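Side-chain contact in phytase (Debaryomyces castellii, PDB 2GFI), which probably hydrolyses phytate, releasing phosphate first from the 3-position of the inositol ring, as a histidine acid phosphatase: residues Tyr31-Ile34 / Arg35-Gly39. Numbering follows the deposited sequence.
Sequences YNII and RFLGG
R35 N donates to N32 O, F36 N to I33 O at 2.9 Å and L37 N to I34 O: three overlapping i to i+3 backbone bonds, the 3-10 pattern of hydrogen bonding, in a buried loop. The series starts at N32, whose side chain also makes an Asx turn. The bonds straighten along the chain, N-H...O rising from 147° at R35 to 165° at L37. In the Asx turn N32 OD1 accepts from I34 N at 3.0 Å in the carbonyl plane of the amide; a CG anti to the backbone N (chi1 -164°) swings the amide forward to reach it.

Apolar contact is sparser: I33 CG1 meets L37 CD1 at 3.9 Å, the two branched chains crossing at a slant, four residues apart. Van der Waals contacts to carbonyl oxygens add to it. L37 CG lies 3.4 Å from I33 O, and F36 brings its ring obliquely past N32 O, with CE2 at 3.6 Å. The F36 side chain also packs on F280 and I281 of helix 277-295 and on F49 of the second subunit. A serine in place of F36 would probably open a gap between the turn, that helix and the neighbouring subunit.

R35 NH1 packs obliquely against N32 CB, while NH2 bonds to Q45 O. G38 lies about 8 Å from the side chain of the predicted proton donor D333. G39 O accepts from NH1 of R69, which precedes the predicted nucleophile H70 in the family's RHG signature. One water donates to I34 O at 2.6 Å and accepts from G39 N at 2.9 Å.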
loop_
_atom_site.group_PDB
_atom_site.type_symbol
_atom_site.label_atom_id
_atom_site.label_comp_id
_atom_site.label_asym_id
_atom_site.label_seq_id
_atom_site.Cartn_x
_atom_site.Cartn_y
_atom_site.Cartn_z
ATOM N N TYR A 31 11.955 -7.245 1.304
ATOM C CA TYR A 31 12.913 -6.162 1.519
ATOM C C TYR A 31 12.768 -5.512 2.891
ATOM O O TYR A 31 13.428 -4.541 3.188
ATOM C CB TYR A 31 12.744 -5.087 0.450
ATOM C CG TYR A 31 13.117 -5.522 -0.934
ATOM C CD1 TYR A 31 14.431 -5.828 -1.263
ATOM C CD2 TYR A 31 12.142 -5.600 -1.948
ATOM C CE1 TYR A 31 14.773 -6.198 -2.563
ATOM C CE2 TYR A 31 12.467 -5.942 -3.235
ATOM C CZ TYR A 31 13.782 -6.233 -3.531
ATOM O OH TYR A 31 14.091 -6.589 -4.805
ATOM N N ASN A 32 11.877 -6.027 3.704
ATOM C CA ASN A 32 11.669 -5.454 4.986
ATOM C C ASN A 32 12.903 -5.646 5.892
ATOM O O ASN A 32 13.331 -6.782 6.118
ATOM C CB ASN A 32 10.382 -6.014 5.622
ATOM C CG ASN A 32 9.914 -5.169 6.778
ATOM O OD1 ASN A 32 10.663 -4.964 7.733
ATOM N ND2 ASN A 32 8.690 -4.642 6.697
ATOM N N ILE A 33 13.436 -4.519 6.384
ATOM C CA ILE A 33 14.644 -4.410 7.214
ATOM C C ILE A 33 14.523 -5.332 8.450
ATOM O O ILE A 33 15.480 -6.020 8.833
ATOM C CB ILE A 33 14.862 -2.863 7.561
ATOM C CG1 ILE A 33 16.253 -2.488 8.128
ATOM C CG2 ILE A 33 13.850 -2.344 8.516
ATOM C CD1 ILE A 33 17.277 -3.475 7.836
ATOM N N ILE A 34 13.331 -5.368 9.059
ATOM C CA ILE A 34 13.091 -6.234 10.190
ATOM C C ILE A 34 13.549 -7.671 9.946
ATOM O O ILE A 34 14.100 -8.306 10.861
ATOM C CB ILE A 34 11.622 -6.202 10.614
ATOM C CG1 ILE A 34 11.233 -4.785 11.001
ATOM C CG2 ILE A 34 11.385 -7.151 11.789
ATOM C CD1 ILE A 34 9.775 -4.615 11.324
ATOM N N ARG A 35 13.341 -8.177 8.733
ATOM C CA ARG A 35 13.609 -9.577 8.481
ATOM C C ARG A 35 15.108 -9.868 8.512
ATOM O O ARG A 35 15.491 -11.028 8.583
ATOM C CB ARG A 35 12.899 -10.113 7.197
ATOM C CG ARG A 35 11.361 -10.189 7.384
ATOM C CD ARG A 35 10.604 -11.483 6.927
ATOM N NE ARG A 35 9.129 -11.287 6.971
ATOM C CZ ARG A 35 8.503 -10.385 6.162
ATOM N NH1 ARG A 35 9.243 -9.655 5.298
ATOM N NH2 ARG A 35 7.172 -10.200 6.190
ATOM N N PHE A 36 15.935 -8.815 8.496
ATOM C CA PHE A 36 17.393 -8.982 8.505
ATOM C C PHE A 36 18.028 -8.621 9.821
ATOM O O PHE A 36 19.269 -8.713 9.962
ATOM C CB PHE A 36 18.041 -8.188 7.372
ATOM C CG PHE A 36 17.420 -8.470 6.052
ATOM C CD1 PHE A 36 17.374 -9.771 5.571
ATOM C CD2 PHE A 36 16.809 -7.460 5.334
ATOM C CE1 PHE A 36 16.749 -10.061 4.382
ATOM C CE2 PHE A 36 16.185 -7.746 4.118
ATOM C CZ PHE A 36 16.143 -9.044 3.653
ATOM N N LEU A 37 17.187 -8.220 10.783
ATOM C CA LEU A 37 17.711 -7.721 12.071
ATOM C C LEU A 37 17.645 -8.744 13.191
ATOM O O LEU A 37 17.805 -8.394 14.349
ATOM C CB LEU A 37 17.083 -6.382 12.468
ATOM C CG LEU A 37 17.490 -5.277 11.485
ATOM C CD1 LEU A 37 16.720 -3.983 11.750
ATOM C CD2 LEU A 37 18.980 -5.072 11.550
ATOM N N GLY A 38 17.415 -10.006 12.821
ATOM C CA GLY A 38 17.600 -11.124 13.751
ATOM C C GLY A 38 16.602 -11.236 14.903
ATOM O O GLY A 38 16.905 -11.848 15.907
ATOM N N GLY A 39 15.409 -10.650 14.758
ATOM C CA GLY A 39 14.433 -10.644 15.853
ATOM C C GLY A 39 14.573 -9.473 16.809
ATOM O O GLY A 39 13.799 -9.349 17.750
HETATM O O HOH W 1 14.217 -8.322 13.492
#